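Local atomic coordinates of lipase-esterase related protein (Clostridium acetobutylicum, PDB entry 3E0X), a protein that is of unknown function but has an alpha/beta hydrolase fold and may be a hydrolase related to lipases and esterases. Residues I89-G94 against F228-N233; N140-C145 against K156-L161. All blocks are in the same frame, centred on the assembly; numbering follows the deposited sequence.

Contact 1: residues I89-G94 against F228-N233; sequences IGYSMG and FLLVVN. With OXE (ortho-xylene), chain C.
Tyr91, on strand 86-91, faces Leu230 on the short helix 229-232, their CA atoms 8.5 Å apart, and no hydrogen bond joins the two segments. The turn from strand into helix 93-102 has the Gly90-Ser92-Gly94 spacing and the positive phi at Ser92 (phi 61°) consistent with the nucleophile elbow of the alpha/beta hydrolase fold. Tyr91 carries the contact. Its CG stands anti to the backbone N (chi1 165°), swinging the ring toward Leu230. CD1 of Leu230 lies almost squarely over the ring, 3.8 Å from the centroid and 12° off the normal, in a CH-pi contact. The second methyl, CD2, sits over the same face farther along, 3.7 Å from Tyr91 CZ. CB of Ser92 packs against the opposite face, so the phenol is held between the leucine methyls and the serine CB. At its far end the hydroxyl is hydrogen-bonded to the carbonyl oxygen of His227, which should limit rotation of the phenol. Ortho-xylene approaches the ring obliquely, its methyl C2' 3.3 Å from Tyr91 CE2. Tyr91 OH comes to the edge of the Phe228 ring, near its plane and 3.8 Å from Phe228 CD1.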
ATOM      1  N   ILE A  89       0.047   1.330   7.006  1.00  8.83           N
ATOM      2  CA  ILE A  89       1.066   0.680   6.191  0.50  9.32           C
ATOM      3  C   ILE A  89       0.456   0.504   4.811  1.00  9.38           C
ATOM      4  O   ILE A  89      -0.446  -0.317   4.669  1.00  9.56           O
ATOM      5  CB  ILE A  89       1.380  -0.746   6.769  0.50  9.30           C
ATOM      6  CG1 ILE A  89       1.791  -0.677   8.252  0.50 10.63           C
ATOM      7  CG2 ILE A  89       2.409  -1.462   5.907  0.50 10.36           C
ATOM      8  CD1 ILE A  89       3.120  -0.015   8.508  0.50 11.33           C
ATOM      9  N   GLY A  90       0.917   1.265   3.824  1.00  8.53           N
ATOM     10  CA  GLY A  90       0.329   1.192   2.500  1.00  8.14           C
ATOM     11  C   GLY A  90       1.337   0.710   1.478  1.00  8.86           C
ATOM     12  O   GLY A  90       2.447   1.242   1.403  1.00  9.91           O
ATOM     13  N   TYR A  91       0.936  -0.279   0.684  1.00  9.05           N
ATOM     14  CA  TYR A  91       1.808  -0.832  -0.342  1.00  8.55           C
ATOM     15  C   TYR A  91       1.354  -0.446  -1.737  1.00  9.09           C
ATOM     16  O   TYR A  91       0.163  -0.525  -2.016  1.00 10.01           O
ATOM     17  CB  TYR A  91       1.721  -2.367  -0.229  1.00  8.61           C
ATOM     18  CG  TYR A  91       2.253  -3.157  -1.410  1.00  8.50           C
ATOM     19  CD1 TYR A  91       3.566  -2.987  -1.876  1.00  8.25           C
ATOM     20  CD2 TYR A  91       1.440  -4.078  -2.068  1.00  9.42           C
ATOM     21  CE1 TYR A  91       4.079  -3.738  -2.953  1.00  9.53           C
ATOM     22  CE2 TYR A  91       1.919  -4.812  -3.177  1.00  8.61           C
ATOM     23  CZ  TYR A  91       3.239  -4.652  -3.602  1.00  7.65           C
ATOM     24  OH  TYR A  91       3.727  -5.388  -4.657  1.00 10.98           O
ATOM     25  N   SER A  92       2.295  -0.078  -2.621  1.00  9.76           N
ATOM     26  CA  SER A  92       1.938   0.180  -4.008  1.00 10.39           C
ATOM     27  C   SER A  92       0.921   1.344  -4.053  1.00  9.89           C
ATOM     28  O   SER A  92       1.168   2.391  -3.433  1.00 10.49           O
ATOM     29  CB  SER A  92       1.496  -1.155  -4.658  1.00 11.49           C
ATOM     30  OG  SER A  92       0.573  -1.051  -5.734  1.00 15.20           O
HETATM   31  N   MSE A  93      -0.186   1.179  -4.768  1.00  9.98           N
HETATM   32  CA  MSE A  93      -1.254   2.185  -4.742  1.00  9.89           C
HETATM   33  C   MSE A  93      -1.638   2.563  -3.291  1.00  9.36           C
HETATM   34  O   MSE A  93      -1.973   3.743  -3.010  1.00  9.84           O
HETATM   35  CB  MSE A  93      -2.504   1.684  -5.481  1.00  9.74           C
HETATM   36  CG  MSE A  93      -3.622   2.732  -5.560  1.00 11.72           C
HETATM   37 SE   MSE A  93      -5.121   2.033  -6.581  0.60 14.66          SE
HETATM   38  CE  MSE A  93      -5.611   0.604  -5.354  1.00 12.83           C
ATOM     39  N   GLY A  94      -1.577   1.588  -2.384  1.00  8.64           N
ATOM     40  CA  GLY A  94      -1.859   1.806  -0.962  1.00  8.92           C
ATOM     41  C   GLY A  94      -0.938   2.838  -0.346  1.00  8.73           C
ATOM     42  O   GLY A  94      -1.325   3.486   0.626  1.00  9.09           O
ATOM     43  N   PHE A 228       8.198  -6.870  -5.267  1.00 10.04           N
ATOM     44  CA  PHE A 228       7.820  -7.895  -4.286  1.00 10.26           C
ATOM     45  C   PHE A 228       8.752  -7.902  -3.076  1.00 10.42           C
ATOM     46  O   PHE A 228       8.828  -8.890  -2.361  1.00 10.50           O
ATOM     47  CB  PHE A 228       7.717  -9.283  -4.945  1.00 10.72           C
ATOM     48  CG  PHE A 228       6.294  -9.735  -5.205  1.00  9.70           C
ATOM     49  CD1 PHE A 228       5.244  -8.822  -5.363  1.00 11.07           C
ATOM     50  CD2 PHE A 228       6.028 -11.097  -5.359  1.00 11.02           C
ATOM     51  CE1 PHE A 228       3.949  -9.272  -5.643  1.00 11.21           C
ATOM     52  CE2 PHE A 228       4.748 -11.557  -5.620  1.00 13.10           C
ATOM     53  CZ  PHE A 228       3.697 -10.655  -5.770  1.00 10.65           C
ATOM     54  N   LEU A 229       9.414  -6.776  -2.823  1.00 10.14           N
ATOM     55  CA  LEU A 229      10.211  -6.605  -1.606  1.00 10.10           C
ATOM     56  C   LEU A 229       9.452  -7.084  -0.369  1.00 10.10           C
ATOM     57  O   LEU A 229      10.024  -7.753   0.483  1.00 10.80           O
ATOM     58  CB  LEU A 229      10.582  -5.128  -1.436  1.00 11.00           C
ATOM     59  CG  LEU A 229      11.371  -4.733  -0.189  1.00 10.70           C
ATOM     60  CD1 LEU A 229      12.776  -5.364  -0.172  1.00 11.39           C
ATOM     61  CD2 LEU A 229      11.465  -3.195  -0.085  1.00 11.31           C
ATOM     62  N   LEU A 230       8.161  -6.759  -0.280  1.00  9.86           N
ATOM     63  CA  LEU A 230       7.358  -7.099   0.925  1.00 10.09           C
ATOM     64  C   LEU A 230       7.097  -8.601   1.074  1.00 10.58           C
ATOM     65  O   LEU A 230       6.562  -9.037   2.113  1.00 11.22           O
ATOM     66  CB  LEU A 230       6.004  -6.345   0.940  1.00 11.06           C
ATOM     67  CG  LEU A 230       4.841  -6.908   0.087  1.00 11.21           C
ATOM     68  CD1 LEU A 230       3.554  -6.152   0.410  1.00 11.13           C
ATOM     69  CD2 LEU A 230       5.083  -6.942  -1.426  1.00 10.51           C
ATOM     70  N   VAL A 231       7.384  -9.361   0.006  1.00 10.52           N
ATOM     71  CA  VAL A 231       7.202 -10.809   0.004  1.00 11.03           C
ATOM     72  C   VAL A 231       8.552 -11.507   0.171  1.00 11.31           C
ATOM     73  O   VAL A 231       8.708 -12.369   1.049  1.00 12.80           O
ATOM     74  CB  VAL A 231       6.526 -11.275  -1.313  1.00 11.17           C
ATOM     75  CG1 VAL A 231       6.737 -12.771  -1.536  1.00 12.55           C
ATOM     76  CG2 VAL A 231       5.065 -10.927  -1.276  1.00 12.07           C
ATOM     77  N   VAL A 232       9.537 -11.117  -0.633  1.00 10.33           N
ATOM     78  CA  VAL A 232      10.832 -11.808  -0.608  1.00 11.26           C
ATOM     79  C   VAL A 232      11.745 -11.342   0.530  1.00 11.07           C
ATOM     80  O   VAL A 232      12.680 -12.063   0.915  1.00 11.65           O
ATOM     81  CB  VAL A 232      11.582 -11.718  -1.958  1.00 11.48           C
ATOM     82  CG1 VAL A 232      10.716 -12.297  -3.060  1.00 13.11           C
ATOM     83  CG2 VAL A 232      11.971 -10.287  -2.293  1.00 12.57           C
ATOM     84  N   ASN A 233      11.494 -10.141   1.045  1.00 10.33           N
ATOM     85  CA  ASN A 233      12.249  -9.674   2.213  1.00 10.35           C
ATOM     86  C   ASN A 233      11.290  -9.111   3.244  1.00 10.48           C
ATOM     87  O   ASN A 233      11.488  -8.015   3.774  1.00 10.16           O
ATOM     88  CB  ASN A 233      13.329  -8.639   1.828  1.00 10.48           C
ATOM     89  CG  ASN A 233      14.387  -8.457   2.921  1.00 11.04           C
ATOM     90  OD1 ASN A 233      14.296  -9.068   4.002  1.00 12.51           O
ATOM     91  ND2 ASN A 233      15.430  -7.662   2.622  1.00 12.47           N
TER
HETATM   92  C1  OXE C 243       1.438  -3.956  -8.229  1.00 27.92           C
HETATM   93  C2  OXE C 243       0.892  -4.817  -7.157  1.00 27.57           C
HETATM   94  C3  OXE C 243       0.954  -6.204  -7.276  1.00 28.21           C
HETATM   95  C4  OXE C 243       1.554  -6.753  -8.414  1.00 28.15           C
HETATM   96  C5  OXE C 243       2.065  -5.948  -9.439  1.00 26.84           C
HETATM   97  C6  OXE C 243       2.024  -4.546  -9.351  1.00 27.06           C
HETATM   98  C1' OXE C 243       1.381  -2.458  -8.064  1.00 22.20           C
HETATM   99  C2' OXE C 243       0.258  -4.185  -5.956  1.00 27.82           C

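Contact 2: residues N140-C145 against K156-L161; sequences NYLLEC and KYFETL. With OXE (ortho-xylene), chain C.
Phe158 reaches from helix 152-158 to Leu142 and Leu143 of helix 139-146, and the CA atoms of Phe158 and Leu143 are 8.6 Å apart. Its CB points toward the other helix, and a chi1 of -160° turns the ring away from its own backbone N and out into the gap between the two helices. Beyond CG the two flanks of the ring find different partners. On the CD2-CE2 flank, CD2 approaches CD2 of Leu143, and CE2 comes closer to that same methyl, at 3.6 Å. The methyl stands over one face, toward the rim, 21° off the normal through the ring centre, as a CH-pi contact. On the CE1 flank, in the conformer given here, one of two modelled for Leu142, CE1 meets CG of Leu142 at 3.7 Å, and this branch carbon lies in the ring plane at the edge. Both helices belong to the helical insertion between strands 109-115 and 191-196, placed like the cap of many alpha/beta hydrolases. At the tip, CZ is 3.6 Å from CD2 of Leu142. That CD2 also touches CD2 of Leu161, whose methyl is 3.7 Å from C4 of ortho-xylene. Phe158 to Leu161 form a type I beta turn. Just before it, Tyr157 O accepts from both Thr160 N and Thr160 OG1, the hydroxyl lying 2.8 Å away on a lone pair in the carbonyl plane.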
ATOM      1  N   ASN A 140       3.952 -10.069 -18.871  1.00 10.42           N
ATOM      2  CA  ASN A 140       5.410 -10.141 -18.923  1.00 10.66           C
ATOM      3  C   ASN A 140       6.029  -8.976 -18.165  1.00  9.72           C
ATOM      4  O   ASN A 140       6.978  -9.151 -17.375  1.00  9.65           O
ATOM      5  CB  ASN A 140       5.921 -10.168 -20.362  1.00 11.03           C
ATOM      6  CG  ASN A 140       7.438 -10.274 -20.440  1.00 11.85           C
ATOM      7  OD1 ASN A 140       8.008 -11.322 -20.129  1.00 12.47           O
ATOM      8  ND2 ASN A 140       8.097  -9.187 -20.855  1.00 13.70           N
ATOM      9  N   TYR A 141       5.469  -7.780 -18.357  1.00 10.43           N
ATOM     10  CA  TYR A 141       6.021  -6.610 -17.687  1.00 10.50           C
ATOM     11  C   TYR A 141       5.720  -6.676 -16.192  1.00 11.02           C
ATOM     12  O   TYR A 141       6.594  -6.356 -15.385  1.00 11.35           O
ATOM     13  CB  TYR A 141       5.466  -5.309 -18.282  1.00 11.85           C
ATOM     14  CG  TYR A 141       6.133  -4.085 -17.698  1.00 11.99           C
ATOM     15  CD1 TYR A 141       7.422  -3.766 -18.071  1.00 12.47           C
ATOM     16  CD2 TYR A 141       5.477  -3.258 -16.781  1.00 13.43           C
ATOM     17  CE1 TYR A 141       8.071  -2.663 -17.562  1.00 14.82           C
ATOM     18  CE2 TYR A 141       6.121  -2.121 -16.239  1.00 12.17           C
ATOM     19  CZ  TYR A 141       7.419  -1.849 -16.642  1.00 12.92           C
ATOM     20  OH  TYR A 141       8.067  -0.738 -16.136  1.00 14.95           O
ATOM     21  N   LEU A 142       4.520  -7.120 -15.821  1.00 11.31           N
ATOM     22  CA  LEU A 142       4.197  -7.241 -14.404  0.50 11.66           C
ATOM     23  C   LEU A 142       5.185  -8.185 -13.706  1.00 11.23           C
ATOM     24  O   LEU A 142       5.711  -7.888 -12.626  1.00 12.10           O
ATOM     25  CB  LEU A 142       2.767  -7.731 -14.241  0.50 12.67           C
ATOM     26  CG  LEU A 142       2.207  -7.684 -12.838  0.50 12.84           C
ATOM     27  CD1 LEU A 142       2.298  -6.267 -12.297  0.50 12.55           C
ATOM     28  CD2 LEU A 142       0.776  -8.148 -12.882  0.50 13.69           C
ATOM     29  N   LEU A 143       5.468  -9.326 -14.345  1.00 10.20           N
ATOM     30  CA  LEU A 143       6.384 -10.273 -13.766  1.00 10.44           C
ATOM     31  C   LEU A 143       7.777  -9.652 -13.645  1.00 10.13           C
ATOM     32  O   LEU A 143       8.501  -9.912 -12.675  1.00 10.97           O
ATOM     33  CB  LEU A 143       6.413 -11.567 -14.600  1.00 10.66           C
ATOM     34  CG  LEU A 143       5.211 -12.485 -14.364  1.00 11.13           C
ATOM     35  CD1 LEU A 143       5.117 -13.523 -15.479  1.00 10.99           C
ATOM     36  CD2 LEU A 143       5.343 -13.169 -13.009  1.00 11.89           C
ATOM     37  N   GLU A 144       8.184  -8.863 -14.636  1.00 10.27           N
ATOM     38  CA  GLU A 144       9.490  -8.223 -14.579  1.00 12.86           C
ATOM     39  C   GLU A 144       9.549  -7.279 -13.377  1.00 11.77           C
ATOM     40  O   GLU A 144      10.556  -7.225 -12.649  1.00 11.84           O
ATOM     41  CB  GLU A 144       9.785  -7.476 -15.890  1.00 12.82           C
ATOM     42  CG  GLU A 144      11.191  -6.922 -15.964  1.00 16.53           C
ATOM     43  CD  GLU A 144      11.465  -6.177 -17.265  1.00 18.20           C
ATOM     44  OE1 GLU A 144      10.548  -6.081 -18.128  1.00 23.67           O
ATOM     45  OE2 GLU A 144      12.614  -5.684 -17.416  1.00 25.04           O
ATOM     46  N   CYS A 145       8.440  -6.585 -13.135  1.00 11.68           N
ATOM     47  CA  CYS A 145       8.392  -5.603 -12.045  1.00 12.04           C
ATOM     48  C   CYS A 145       8.492  -6.250 -10.680  1.00 11.75           C
ATOM     49  O   CYS A 145       9.038  -5.672  -9.740  1.00 11.51           O
ATOM     50  CB  CYS A 145       7.129  -4.749 -12.123  1.00 13.14           C
ATOM     51  SG  CYS A 145       7.156  -3.577 -13.508  1.00 14.77           S
ATOM     52  N   LYS A 156       3.851 -18.003  -5.083  1.00 14.56           N
ATOM     53  CA  LYS A 156       2.657 -18.090  -4.254  1.00 14.64           C
ATOM     54  C   LYS A 156       1.897 -16.753  -4.202  1.00 14.82           C
ATOM     55  O   LYS A 156       0.675 -16.699  -4.388  1.00 15.56           O
ATOM     56  CB  LYS A 156       3.077 -18.503  -2.836  1.00 15.52           C
ATOM     57  CG  LYS A 156       1.944 -18.650  -1.852  1.00 17.84           C
ATOM     58  CD  LYS A 156       2.476 -18.839  -0.439  1.00 20.89           C
ATOM     59  CE  LYS A 156       1.328 -18.820   0.555  1.00 24.27           C
ATOM     60  NZ  LYS A 156       1.779 -19.098   1.945  1.00 26.86           N
ATOM     61  N   TYR A 157       2.613 -15.671  -3.919  1.00 13.55           N
ATOM     62  CA  TYR A 157       1.899 -14.418  -3.730  1.00 11.80           C
ATOM     63  C   TYR A 157       1.456 -13.752  -5.014  1.00 11.87           C
ATOM     64  O   TYR A 157       0.441 -13.030  -5.029  1.00 11.34           O
ATOM     65  CB  TYR A 157       2.662 -13.465  -2.807  1.00 12.70           C
ATOM     66  CG  TYR A 157       2.588 -13.963  -1.385  1.00 13.38           C
ATOM     67  CD1 TYR A 157       1.492 -13.661  -0.576  1.00 13.18           C
ATOM     68  CD2 TYR A 157       3.590 -14.786  -0.863  1.00 12.25           C
ATOM     69  CE1 TYR A 157       1.411 -14.148   0.740  1.00 14.84           C
ATOM     70  CE2 TYR A 157       3.517 -15.281   0.443  1.00 11.52           C
ATOM     71  CZ  TYR A 157       2.419 -14.951   1.244  1.00 11.93           C
ATOM     72  OH  TYR A 157       2.354 -15.424   2.547  1.00 15.37           O
ATOM     73  N   PHE A 158       2.170 -14.016  -6.104  1.00 11.54           N
ATOM     74  CA  PHE A 158       1.688 -13.546  -7.389  1.00 11.95           C
ATOM     75  C   PHE A 158       0.311 -14.129  -7.712  1.00 11.90           C
ATOM     76  O   PHE A 158      -0.534 -13.456  -8.319  1.00 12.56           O
ATOM     77  CB  PHE A 158       2.703 -13.810  -8.503  1.00 12.31           C
ATOM     78  CG  PHE A 158       2.493 -12.955  -9.730  1.00 12.39           C
ATOM     79  CD1 PHE A 158       2.721 -11.584  -9.680  1.00 13.02           C
ATOM     80  CD2 PHE A 158       2.094 -13.514 -10.926  1.00 13.10           C
ATOM     81  CE1 PHE A 158       2.527 -10.765 -10.814  1.00 15.92           C
ATOM     82  CE2 PHE A 158       1.896 -12.725 -12.058  1.00 12.99           C
ATOM     83  CZ  PHE A 158       2.126 -11.351 -12.007  1.00 13.98           C
ATOM     84  N   GLU A 159       0.067 -15.367  -7.280  1.00 12.33           N
ATOM     85  CA  GLU A 159      -1.228 -16.023  -7.530  0.50 13.29           C
ATOM     86  C   GLU A 159      -2.360 -15.435  -6.689  1.00 13.16           C
ATOM     87  O   GLU A 159      -3.529 -15.686  -6.970  1.00 14.52           O
ATOM     88  CB  GLU A 159      -1.122 -17.553  -7.351  0.50 13.87           C
ATOM     89  CG  GLU A 159      -2.396 -18.316  -6.888  0.50 17.56           C
ATOM     90  CD  GLU A 159      -3.395 -18.667  -7.999  0.50 19.03           C
ATOM     91  OE1 GLU A 159      -2.981 -18.857  -9.170  0.50 22.56           O
ATOM     92  OE2 GLU A 159      -4.611 -18.778  -7.688  0.50 21.70           O
ATOM     93  N   THR A 160      -2.021 -14.641  -5.661  1.00 12.98           N
ATOM     94  CA  THR A 160      -3.078 -13.996  -4.867  1.00 12.93           C
ATOM     95  C   THR A 160      -3.658 -12.725  -5.503  1.00 12.25           C
ATOM     96  O   THR A 160      -4.671 -12.164  -5.005  1.00 13.68           O
ATOM     97  CB  THR A 160      -2.625 -13.626  -3.421  1.00 13.28           C
ATOM     98  OG1 THR A 160      -1.746 -12.491  -3.449  1.00 12.05           O
ATOM     99  CG2 THR A 160      -1.959 -14.797  -2.723  1.00 13.01           C
ATOM    100  N   LEU A 161      -3.042 -12.274  -6.597  1.00 11.90           N
ATOM    101  CA  LEU A 161      -3.517 -11.086  -7.283  1.00 12.07           C
ATOM    102  C   LEU A 161      -4.929 -11.357  -7.801  1.00 12.01           C
ATOM    103  O   LEU A 161      -5.295 -12.506  -8.085  1.00 13.42           O
ATOM    104  CB  LEU A 161      -2.620 -10.719  -8.450  1.00 11.79           C
ATOM    105  CG  LEU A 161      -1.515  -9.712  -8.141  1.00 13.86           C
ATOM    106  CD1 LEU A 161      -0.653 -10.022  -6.918  1.00 15.06           C
ATOM    107  CD2 LEU A 161      -0.648  -9.503  -9.394  1.00 14.71           C
TER
HETATM  108  C1  OXE C 243       1.438  -3.956  -8.229  1.00 27.92           C
HETATM  109  C2  OXE C 243       0.892  -4.817  -7.157  1.00 27.57           C
HETATM  110  C3  OXE C 243       0.954  -6.204  -7.276  1.00 28.21           C
HETATM  111  C4  OXE C 243       1.554  -6.753  -8.414  1.00 28.15           C
HETATM  112  C5  OXE C 243       2.065  -5.948  -9.439  1.00 26.84           C
HETATM  113  C6  OXE C 243       2.024  -4.546  -9.351  1.00 27.06           C
HETATM  114  C1' OXE C 243       1.381  -2.458  -8.064  1.00 22.20           C
HETATM  115  C2' OXE C 243       0.258  -4.185  -5.956  1.00 27.82           C

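In the fold
The centres of contacts 1 and 2 are 13 Å apart, and the two contacts meet at ortho-xylene from different layers of the fold. Contact 1 is buried near the centre of the chain, joining central strand 86-91 to the loop and short helix after strand 217-222. Contact 2 lies farther out, among the helices between strands 109-115 and 191-196, and both its segments come between those of contact 1 in sequence. The layers touch directly where Phe228 CE2 lies 3.6 Å from Phe158 N and Val231 packs on Tyr157. Tyr91 and Ser92 from the core and Leu142 and Leu161 from the helical insertion thus line one pocket, consistent with a capped substrate site.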